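PDB 6DRU: glycosyl hydrolases family 31 family protein from Aspergillus niger, which hydrolyses xyloglucan oligosaccharides, releasing alpha-xylose from the non-reducing terminal glucose. Local coordinates for residues Tyr541-Met554 / Asn581-Leu595. Sequence-based numbering, arbitrary orientation.
Sequences YVRWLAWTTFLPFM and NTPIIVSYIHLRYQL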
ATOM      1  N   TYR A 541      -1.025  15.160 -49.064  1.00 56.82           N
ATOM      2  CA  TYR A 541      -0.378  16.311 -48.447  1.00 52.17           C
ATOM      3  C   TYR A 541      -1.038  17.617 -48.869  1.00 63.05           C
ATOM      4  O   TYR A 541      -1.229  18.518 -48.044  1.00 61.29           O
ATOM      5  CB  TYR A 541       1.111  16.335 -48.790  1.00 50.19           C
ATOM      6  CG  TYR A 541       1.830  17.515 -48.176  1.00 57.05           C
ATOM      7  CD1 TYR A 541       2.212  17.498 -46.842  1.00 58.19           C
ATOM      8  CD2 TYR A 541       2.112  18.652 -48.923  1.00 59.76           C
ATOM      9  CE1 TYR A 541       2.861  18.575 -46.270  1.00 60.12           C
ATOM     10  CE2 TYR A 541       2.760  19.734 -48.360  1.00 58.12           C
ATOM     11  CZ  TYR A 541       3.132  19.689 -47.033  1.00 59.17           C
ATOM     12  OH  TYR A 541       3.779  20.762 -46.464  1.00 61.14           O
ATOM     13  N   VAL A 542      -1.390  17.743 -50.150  1.00 65.18           N
ATOM     14  CA  VAL A 542      -1.990  18.986 -50.628  1.00 60.18           C
ATOM     15  C   VAL A 542      -3.366  19.187 -50.006  1.00 62.79           C
ATOM     16  O   VAL A 542      -3.744  20.310 -49.650  1.00 57.22           O
ATOM     17  CB  VAL A 542      -2.043  18.993 -52.166  1.00 60.19           C
ATOM     18  CG1 VAL A 542      -2.894  20.147 -52.667  1.00 62.81           C
ATOM     19  CG2 VAL A 542      -0.636  19.091 -52.735  1.00 56.27           C
ATOM     20  N   ARG A 543      -4.132  18.104 -49.848  1.00 59.76           N
ATOM     21  CA  ARG A 543      -5.391  18.192 -49.115  1.00 60.15           C
ATOM     22  C   ARG A 543      -5.151  18.606 -47.669  1.00 67.31           C
ATOM     23  O   ARG A 543      -5.877  19.444 -47.121  1.00 66.56           O
ATOM     24  CB  ARG A 543      -6.128  16.855 -49.170  1.00 68.72           C
ATOM     25  CG  ARG A 543      -6.579  16.430 -50.557  1.00 66.15           C
ATOM     26  CD  ARG A 543      -7.649  17.359 -51.099  1.00 61.93           C
ATOM     27  NE  ARG A 543      -8.352  16.765 -52.229  1.00 66.57           N
ATOM     28  CZ  ARG A 543      -9.329  17.367 -52.899  1.00 68.39           C
ATOM     29  NH1 ARG A 543      -9.719  18.586 -52.551  1.00 67.39           N
ATOM     30  NH2 ARG A 543      -9.916  16.751 -53.915  1.00 59.53           N
ATOM     31  N   TRP A 544      -4.127  18.027 -47.036  1.00 69.57           N
ATOM     32  CA  TRP A 544      -3.843  18.312 -45.633  1.00 61.08           C
ATOM     33  C   TRP A 544      -3.315  19.732 -45.455  1.00 59.38           C
ATOM     34  O   TRP A 544      -3.759  20.462 -44.561  1.00 59.25           O
ATOM     35  CB  TRP A 544      -2.842  17.285 -45.102  1.00 61.10           C
ATOM     36  CG  TRP A 544      -2.958  16.986 -43.641  1.00 59.89           C
ATOM     37  CD1 TRP A 544      -3.195  17.875 -42.634  1.00 66.89           C
ATOM     38  CD2 TRP A 544      -2.834  15.701 -43.021  1.00 59.58           C
ATOM     39  NE1 TRP A 544      -3.227  17.223 -41.425  1.00 62.59           N
ATOM     40  CE2 TRP A 544      -3.008  15.887 -41.635  1.00 63.02           C
ATOM     41  CE3 TRP A 544      -2.594  14.410 -43.503  1.00 61.93           C
ATOM     42  CZ2 TRP A 544      -2.950  14.832 -40.728  1.00 72.03           C
ATOM     43  CZ3 TRP A 544      -2.535  13.365 -42.601  1.00 62.65           C
ATOM     44  CH2 TRP A 544      -2.713  13.581 -41.231  1.00 63.22           C
ATOM     45  N   LEU A 545      -2.356  20.134 -46.295  1.00 65.15           N
ATOM     46  CA  LEU A 545      -1.790  21.477 -46.202  1.00 53.34           C
ATOM     47  C   LEU A 545      -2.856  22.544 -46.417  1.00 59.72           C
ATOM     48  O   LEU A 545      -2.810  23.612 -45.795  1.00 62.04           O
ATOM     49  CB  LEU A 545      -0.655  21.629 -47.220  1.00 56.03           C
ATOM     50  CG  LEU A 545       0.301  22.825 -47.137  1.00 56.33           C
ATOM     51  CD1 LEU A 545      -0.271  24.068 -47.808  1.00 56.19           C
ATOM     52  CD2 LEU A 545       0.665  23.118 -45.690  1.00 60.26           C
ATOM     53  N   ALA A 546      -3.822  22.275 -47.297  1.00 66.58           N
ATOM     54  CA  ALA A 546      -4.901  23.229 -47.527  1.00 64.54           C
ATOM     55  C   ALA A 546      -5.739  23.426 -46.270  1.00 67.73           C
ATOM     56  O   ALA A 546      -6.191  24.541 -45.983  1.00 64.13           O
ATOM     57  CB  ALA A 546      -5.776  22.764 -48.690  1.00 55.25           C
ATOM     58  N   TRP A 547      -5.954  22.352 -45.504  1.00 62.87           N
ATOM     59  CA  TRP A 547      -6.758  22.456 -44.291  1.00 58.32           C
ATOM     60  C   TRP A 547      -6.067  23.310 -43.236  1.00 69.25           C
ATOM     61  O   TRP A 547      -6.724  24.078 -42.524  1.00 66.94           O
ATOM     62  CB  TRP A 547      -7.060  21.064 -43.741  1.00 57.08           C
ATOM     63  CG  TRP A 547      -7.768  21.087 -42.422  1.00 61.12           C
ATOM     64  CD1 TRP A 547      -8.805  21.898 -42.062  1.00 68.52           C
ATOM     65  CD2 TRP A 547      -7.485  20.268 -41.282  1.00 59.87           C
ATOM     66  NE1 TRP A 547      -9.189  21.631 -40.770  1.00 66.31           N
ATOM     67  CE2 TRP A 547      -8.393  20.635 -40.268  1.00 67.72           C
ATOM     68  CE3 TRP A 547      -6.553  19.260 -41.020  1.00 57.25           C
ATOM     69  CZ2 TRP A 547      -8.396  20.029 -39.015  1.00 63.49           C
ATOM     70  CZ3 TRP A 547      -6.557  18.660 -39.775  1.00 70.43           C
ATOM     71  CH2 TRP A 547      -7.473  19.045 -38.788  1.00 71.32           C
ATOM     72  N   THR A 548      -4.742  23.189 -43.119  1.00 59.87           N
ATOM     73  CA  THR A 548      -4.016  23.944 -42.105  1.00 61.62           C
ATOM     74  C   THR A 548      -4.112  25.448 -42.326  1.00 64.58           C
ATOM     75  O   THR A 548      -3.853  26.215 -41.392  1.00 73.39           O
ATOM     76  CB  THR A 548      -2.549  23.515 -42.078  1.00 60.22           C
ATOM     77  OG1 THR A 548      -1.910  23.914 -43.298  1.00 64.33           O
ATOM     78  CG2 THR A 548      -2.444  22.008 -41.928  1.00 55.69           C
ATOM     79  N   THR A 549      -4.472  25.885 -43.535  1.00 66.87           N
ATOM     80  CA  THR A 549      -4.722  27.305 -43.762  1.00 70.33           C
ATOM     81  C   THR A 549      -5.865  27.811 -42.893  1.00 63.75           C
ATOM     82  O   THR A 549      -5.842  28.962 -42.442  1.00 68.11           O
ATOM     83  CB  THR A 549      -5.034  27.559 -45.238  1.00 63.49           C
ATOM     84  OG1 THR A 549      -4.107  26.835 -46.057  1.00 70.47           O
ATOM     85  CG2 THR A 549      -4.934  29.047 -45.557  1.00 51.56           C
ATOM     86  N   PHE A 550      -6.863  26.967 -42.642  1.00 57.60           N
ATOM     87  CA  PHE A 550      -8.027  27.359 -41.860  1.00 65.90           C
ATOM     88  C   PHE A 550      -7.995  26.696 -40.487  1.00 66.05           C
ATOM     89  O   PHE A 550      -8.977  26.087 -40.052  1.00 62.39           O
ATOM     90  CB  PHE A 550      -9.307  27.014 -42.621  1.00 69.03           C
ATOM     91  CG  PHE A 550      -9.360  27.616 -43.997  1.00 67.80           C
ATOM     92  CD1 PHE A 550      -9.881  28.884 -44.192  1.00 66.09           C
ATOM     93  CD2 PHE A 550      -8.873  26.920 -45.093  1.00 68.77           C
ATOM     94  CE1 PHE A 550      -9.923  29.444 -45.452  1.00 58.67           C
ATOM     95  CE2 PHE A 550      -8.913  27.475 -46.356  1.00 64.00           C
ATOM     96  CZ  PHE A 550      -9.438  28.739 -46.537  1.00 57.77           C
ATOM     97  N   LEU A 551      -6.864  26.817 -39.807  1.00 68.83           N
ATOM     98  CA  LEU A 551      -6.645  26.353 -38.447  1.00 62.75           C
ATOM     99  C   LEU A 551      -6.028  27.487 -37.648  1.00 68.16           C
ATOM    100  O   LEU A 551      -5.488  28.438 -38.225  1.00 62.94           O
ATOM    101  CB  LEU A 551      -5.723  25.125 -38.412  1.00 52.01           C
ATOM    102  CG  LEU A 551      -6.340  23.795 -38.832  1.00 62.62           C
ATOM    103  CD1 LEU A 551      -5.289  22.700 -38.834  1.00 55.84           C
ATOM    104  CD2 LEU A 551      -7.489  23.437 -37.904  1.00 56.11           C
ATOM    105  N   PRO A 552      -6.118  27.436 -36.314  1.00 62.12           N
ATOM    106  CA  PRO A 552      -5.559  28.531 -35.504  1.00 57.82           C
ATOM    107  C   PRO A 552      -4.106  28.839 -35.816  1.00 58.05           C
ATOM    108  O   PRO A 552      -3.703  30.007 -35.759  1.00 57.89           O
ATOM    109  CB  PRO A 552      -5.738  28.021 -34.070  1.00 55.29           C
ATOM    110  CG  PRO A 552      -6.956  27.168 -34.148  1.00 59.21           C
ATOM    111  CD  PRO A 552      -6.869  26.474 -35.484  1.00 47.60           C
ATOM    112  N   PHE A 553      -3.311  27.830 -36.161  1.00 57.42           N
ATOM    113  CA  PHE A 553      -1.936  28.034 -36.590  1.00 59.00           C
ATOM    114  C   PHE A 553      -1.645  27.115 -37.764  1.00 58.64           C
ATOM    115  O   PHE A 553      -1.946  25.920 -37.709  1.00 57.73           O
ATOM    116  CB  PHE A 553      -0.944  27.776 -35.447  1.00 61.24           C
ATOM    117  CG  PHE A 553      -1.019  28.793 -34.343  1.00 59.14           C
ATOM    118  CD1 PHE A 553      -0.281  29.964 -34.412  1.00 57.64           C
ATOM    119  CD2 PHE A 553      -1.830  28.581 -33.240  1.00 55.60           C
ATOM    120  CE1 PHE A 553      -0.350  30.907 -33.401  1.00 59.48           C
ATOM    121  CE2 PHE A 553      -1.903  29.519 -32.227  1.00 60.33           C
ATOM    122  CZ  PHE A 553      -1.162  30.683 -32.308  1.00 63.10           C
ATOM    123  N   MET A 554      -1.069  27.675 -38.823  1.00 57.95           N
ATOM    124  CA  MET A 554      -0.726  26.921 -40.022  1.00 61.90           C
ATOM    125  C   MET A 554       0.736  26.502 -39.925  1.00 66.73           C
ATOM    126  O   MET A 554       1.637  27.343 -40.010  1.00 68.32           O
ATOM    127  CB  MET A 554      -0.979  27.750 -41.278  1.00 61.81           C
ATOM    128  CG  MET A 554      -0.825  26.972 -42.573  1.00 62.43           C
ATOM    129  SD  MET A 554      -0.718  28.040 -44.018  1.00 72.53           S
ATOM    130  CE  MET A 554      -0.574  26.823 -45.323  1.00 57.11           C
ATOM    131  N   ASN A 581       2.412  20.656 -58.053  1.00 76.74           N
ATOM    132  CA  ASN A 581       1.827  20.945 -56.751  1.00 58.81           C
ATOM    133  C   ASN A 581       2.406  22.188 -56.093  1.00 62.22           C
ATOM    134  O   ASN A 581       1.767  22.746 -55.193  1.00 65.83           O
ATOM    135  CB  ASN A 581       2.004  19.747 -55.816  1.00 52.90           C
ATOM    136  CG  ASN A 581       1.084  18.598 -56.167  1.00 65.92           C
ATOM    137  OD1 ASN A 581      -0.096  18.798 -56.450  1.00 77.15           O
ATOM    138  ND2 ASN A 581       1.621  17.383 -56.153  1.00 71.97           N
ATOM    139  N   THR A 582       3.596  22.624 -56.506  1.00 60.02           N
ATOM    140  CA  THR A 582       4.189  23.838 -55.946  1.00 60.92           C
ATOM    141  C   THR A 582       3.274  25.055 -56.039  1.00 64.82           C
ATOM    142  O   THR A 582       3.117  25.753 -55.025  1.00 66.98           O
ATOM    143  CB  THR A 582       5.542  24.115 -56.617  1.00 54.63           C
ATOM    144  OG1 THR A 582       6.384  22.962 -56.497  1.00 63.58           O
ATOM    145  CG2 THR A 582       6.224  25.303 -55.959  1.00 48.15           C
ATOM    146  N   PRO A 583       2.647  25.370 -57.180  1.00 75.55           N
ATOM    147  CA  PRO A 583       1.738  26.528 -57.193  1.00 60.60           C
ATOM    148  C   PRO A 583       0.523  26.350 -56.298  1.00 64.55           C
ATOM    149  O   PRO A 583      -0.015  27.346 -55.798  1.00 69.72           O
ATOM    150  CB  PRO A 583       1.341  26.646 -58.672  1.00 56.07           C
ATOM    151  CG  PRO A 583       1.535  25.280 -59.219  1.00 65.62           C
ATOM    152  CD  PRO A 583       2.738  24.747 -58.514  1.00 68.01           C
ATOM    153  N   ILE A 584       0.072  25.113 -56.081  1.00 57.63           N
ATOM    154  CA  ILE A 584      -1.060  24.881 -55.189  1.00 60.41           C
ATOM    155  C   ILE A 584      -0.668  25.173 -53.745  1.00 68.77           C
ATOM    156  O   ILE A 584      -1.408  25.832 -53.003  1.00 64.48           O
ATOM    157  CB  ILE A 584      -1.585  23.443 -55.345  1.00 56.46           C
ATOM    158  CG1 ILE A 584      -1.790  23.099 -56.819  1.00 54.99           C
ATOM    159  CG2 ILE A 584      -2.885  23.267 -54.582  1.00 64.26           C
ATOM    160  CD1 ILE A 584      -2.329  21.704 -57.043  1.00 63.67           C
ATOM    161  N   ILE A 585       0.499  24.683 -53.325  1.00 61.38           N
ATOM    162  CA  ILE A 585       0.939  24.873 -51.946  1.00 59.14           C
ATOM    163  C   ILE A 585       1.216  26.346 -51.668  1.00 71.05           C
ATOM    164  O   ILE A 585       0.848  26.871 -50.609  1.00 66.71           O
ATOM    165  CB  ILE A 585       2.173  23.999 -51.659  1.00 61.47           C
ATOM    166  CG1 ILE A 585       1.855  22.525 -51.924  1.00 59.58           C
ATOM    167  CG2 ILE A 585       2.639  24.191 -50.224  1.00 57.71           C
ATOM    168  CD1 ILE A 585       3.061  21.616 -51.847  1.00 50.52           C
ATOM    169  N   VAL A 586       1.868  27.035 -52.607  1.00 72.17           N
ATOM    170  CA  VAL A 586       2.212  28.438 -52.403  1.00 67.33           C
ATOM    171  C   VAL A 586       0.963  29.313 -52.397  1.00 61.36           C
ATOM    172  O   VAL A 586       0.924  30.348 -51.718  1.00 66.81           O
ATOM    173  CB  VAL A 586       3.228  28.889 -53.470  1.00 51.36           C
ATOM    174  CG1 VAL A 586       3.544  30.369 -53.327  1.00 56.92           C
ATOM    175  CG2 VAL A 586       4.505  28.067 -53.359  1.00 53.76           C
ATOM    176  N   SER A 587      -0.082  28.913 -53.127  1.00 59.53           N
ATOM    177  CA  SER A 587      -1.318  29.689 -53.125  1.00 65.08           C
ATOM    178  C   SER A 587      -1.954  29.711 -51.742  1.00 65.09           C
ATOM    179  O   SER A 587      -2.426  30.759 -51.283  1.00 67.22           O
ATOM    180  CB  SER A 587      -2.299  29.122 -54.151  1.00 69.83           C
ATOM    181  OG  SER A 587      -2.851  27.894 -53.708  1.00 73.85           O
ATOM    182  N   TYR A 588      -1.971  28.566 -51.056  1.00 64.74           N
ATOM    183  CA  TYR A 588      -2.532  28.524 -49.711  1.00 57.74           C
ATOM    184  C   TYR A 588      -1.652  29.260 -48.710  1.00 62.20           C
ATOM    185  O   TYR A 588      -2.159  29.782 -47.711  1.00 65.44           O
ATOM    186  CB  TYR A 588      -2.754  27.075 -49.283  1.00 54.39           C
ATOM    187  CG  TYR A 588      -4.015  26.475 -49.861  1.00 62.76           C
ATOM    188  CD1 TYR A 588      -5.262  26.811 -49.348  1.00 72.30           C
ATOM    189  CD2 TYR A 588      -3.963  25.584 -50.924  1.00 58.90           C
ATOM    190  CE1 TYR A 588      -6.421  26.272 -49.874  1.00 62.21           C
ATOM    191  CE2 TYR A 588      -5.117  25.038 -51.456  1.00 62.64           C
ATOM    192  CZ  TYR A 588      -6.342  25.387 -50.927  1.00 62.24           C
ATOM    193  OH  TYR A 588      -7.494  24.848 -51.449  1.00 71.35           O
ATOM    194  N   ILE A 589      -0.340  29.309 -48.952  1.00 55.20           N
ATOM    195  CA  ILE A 589       0.536  30.125 -48.116  1.00 56.69           C
ATOM    196  C   ILE A 589       0.167  31.597 -48.247  1.00 58.67           C
ATOM    197  O   ILE A 589       0.082  32.325 -47.250  1.00 58.30           O
ATOM    198  CB  ILE A 589       2.013  29.875 -48.478  1.00 54.93           C
ATOM    199  CG1 ILE A 589       2.427  28.458 -48.076  1.00 54.29           C
ATOM    200  CG2 ILE A 589       2.911  30.906 -47.809  1.00 50.71           C
ATOM    201  CD1 ILE A 589       3.866  28.126 -48.408  1.00 53.14           C
ATOM    202  N   HIS A 590      -0.060  32.059 -49.479  1.00 67.27           N
ATOM    203  CA  HIS A 590      -0.473  33.444 -49.685  1.00 72.51           C
ATOM    204  C   HIS A 590      -1.867  33.701 -49.121  1.00 70.71           C
ATOM    205  O   HIS A 590      -2.118  34.761 -48.537  1.00 73.01           O
ATOM    206  CB  HIS A 590      -0.424  33.787 -51.173  1.00 64.66           C
ATOM    207  CG  HIS A 590       0.950  34.110 -51.672  1.00 70.41           C
ATOM    208  ND1 HIS A 590       1.629  33.303 -52.559  1.00 67.61           N
ATOM    209  CD2 HIS A 590       1.768  35.157 -51.413  1.00 73.11           C
ATOM    210  CE1 HIS A 590       2.808  33.837 -52.823  1.00 79.89           C
ATOM    211  NE2 HIS A 590       2.917  34.963 -52.140  1.00 80.10           N
ATOM    212  N   LEU A 591      -2.787  32.747 -49.292  1.00 60.78           N
ATOM    213  CA  LEU A 591      -4.125  32.898 -48.728  1.00 64.28           C
ATOM    214  C   LEU A 591      -4.071  33.020 -47.210  1.00 68.86           C
ATOM    215  O   LEU A 591      -4.852  33.769 -46.610  1.00 65.40           O
ATOM    216  CB  LEU A 591      -5.006  31.718 -49.140  1.00 57.66           C
ATOM    217  CG  LEU A 591      -6.406  31.666 -48.522  1.00 58.21           C
ATOM    218  CD1 LEU A 591      -7.206  32.906 -48.898  1.00 42.64           C
ATOM    219  CD2 LEU A 591      -7.138  30.399 -48.942  1.00 55.29           C
ATOM    220  N   ARG A 592      -3.154  32.287 -46.573  1.00 64.77           N
ATOM    221  CA  ARG A 592      -2.995  32.377 -45.126  1.00 63.47           C
ATOM    222  C   ARG A 592      -2.648  33.799 -44.703  1.00 68.44           C
ATOM    223  O   ARG A 592      -3.231  34.338 -43.755  1.00 66.54           O
ATOM    224  CB  ARG A 592      -1.920  31.393 -44.660  1.00 62.39           C
ATOM    225  CG  ARG A 592      -1.577  31.481 -43.182  1.00 56.82           C
ATOM    226  CD  ARG A 592      -2.701  30.934 -42.320  1.00 60.28           C
ATOM    227  NE  ARG A 592      -2.402  31.056 -40.897  1.00 60.85           N
ATOM    228  CZ  ARG A 592      -3.173  30.570 -39.929  1.00 62.61           C
ATOM    229  NH1 ARG A 592      -4.295  29.928 -40.228  1.00 55.16           N
ATOM    230  NH2 ARG A 592      -2.823  30.727 -38.660  1.00 64.01           N
ATOM    231  N   TYR A 593      -1.697  34.426 -45.401  1.00 67.48           N
ATOM    232  CA  TYR A 593      -1.351  35.809 -45.090  1.00 66.16           C
ATOM    233  C   TYR A 593      -2.476  36.766 -45.458  1.00 66.12           C
ATOM    234  O   TYR A 593      -2.610  37.828 -44.841  1.00 71.84           O
ATOM    235  CB  TYR A 593      -0.059  36.207 -45.803  1.00 54.78           C
ATOM    236  CG  TYR A 593       1.173  35.547 -45.230  1.00 64.00           C
ATOM    237  CD1 TYR A 593       1.725  35.989 -44.036  1.00 56.41           C
ATOM    238  CD2 TYR A 593       1.782  34.483 -45.880  1.00 64.16           C
ATOM    239  CE1 TYR A 593       2.848  35.391 -43.503  1.00 56.62           C
ATOM    240  CE2 TYR A 593       2.906  33.876 -45.355  1.00 66.38           C
ATOM    241  CZ  TYR A 593       3.436  34.335 -44.166  1.00 69.48           C
ATOM    242  OH  TYR A 593       4.556  33.738 -43.633  1.00 67.41           O
ATOM    243  N   GLN A 594      -3.291  36.413 -46.456  1.00 68.82           N
ATOM    244  CA  GLN A 594      -4.423  37.259 -46.818  1.00 63.06           C
ATOM    245  C   GLN A 594      -5.499  37.245 -45.741  1.00 69.71           C
ATOM    246  O   GLN A 594      -6.253  38.215 -45.604  1.00 70.27           O
ATOM    247  CB  GLN A 594      -5.003  36.815 -48.161  1.00 56.63           C
ATOM    248  CG  GLN A 594      -5.975  37.808 -48.779  1.00 62.46           C
ATOM    249  CD  GLN A 594      -6.511  37.339 -50.118  1.00 87.63           C
ATOM    250  OE1 GLN A 594      -6.109  36.292 -50.630  1.00 86.52           O
ATOM    251  NE2 GLN A 594      -7.421  38.114 -50.695  1.00 85.68           N
ATOM    252  N   LEU A 595      -5.580  36.164 -44.965  1.00 64.59           N
ATOM    253  CA  LEU A 595      -6.528  36.051 -43.867  1.00 63.72           C
ATOM    254  C   LEU A 595      -5.988  36.636 -42.565  1.00 68.92           C
ATOM    255  O   LEU A 595      -6.548  36.363 -41.497  1.00 72.51           O
ATOM    256  CB  LEU A 595      -6.918  34.585 -43.659  1.00 44.79           C
ATOM    257  CG  LEU A 595      -7.761  33.928 -44.753  1.00 61.21           C
ATOM    258  CD1 LEU A 595      -7.562  32.418 -44.756  1.00 57.51           C
ATOM    259  CD2 LEU A 595      -9.232  34.279 -44.582  1.00 49.06           C
TER
HETATM  260  O   HOH W   1       0.034  30.329 -38.344  1.00 60.82           O
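Arg592 reaches across to the turn that follows helix 535-548 and donates to three of its backbone carbonyls. Arg592 NH1 serves two of them, at 2.9 Å to Thr549 O and 2.8 Å to Leu551 O, while Arg592 NH2 bonds Pro552 O at 3.1 Å. All three oxygens lie at the guanidinium edge, near its plane. The Leu551 bond is the straightest (N-H...O 160°), with NH1 almost in line with that C=O; the donors to Thr549 O and Pro552 O stand above the carbonyl planes. Met554 N sits over one guanidinium face, and a water accepts from it and, weakly, from NH2. The arginine chain, bent at its second torsion, passes Met554 running the opposite way, and Met554 SD lies 3.6 Å from Arg592 CB.

Back along the helices, Ala546 CB rests over one face of the Tyr588 ring, 3.6 Å from its centroid and 17° off the normal, a CH-pi contact. Phe550 only approaches the Tyr588 ring edge, but Phe550 CZ touches Leu591 CD2 at 3.7 Å. Val542 uses its two methyls separately: CG1, anti to the backbone N, meets Ile584 CG2, and CG2 lies by the Asn581 amide, whose ND2 bonds Tyr577 O. Leu545 CD1 packs on Ile585 CG2. The axes of segments 541-548 and 582-594 run nearly parallel (7°), 9.5 Å apart at closest approach.

In the second shell, Leu250 O takes the remaining polar group of Arg592, NE, and Gln699 O receives Tyr588 OH. Met554 pairs through its backbone with Ile253, joining strand 554-555 to strand 252-254 in the TIM-barrel domain. The chemistry implies division of labour: apolar side chains fill the interface between the two near-parallel helices, whereas one buried arginine, probably charged, satisfies three carbonyls of the turn at 549-552 and fixes the turn into the barrel strand.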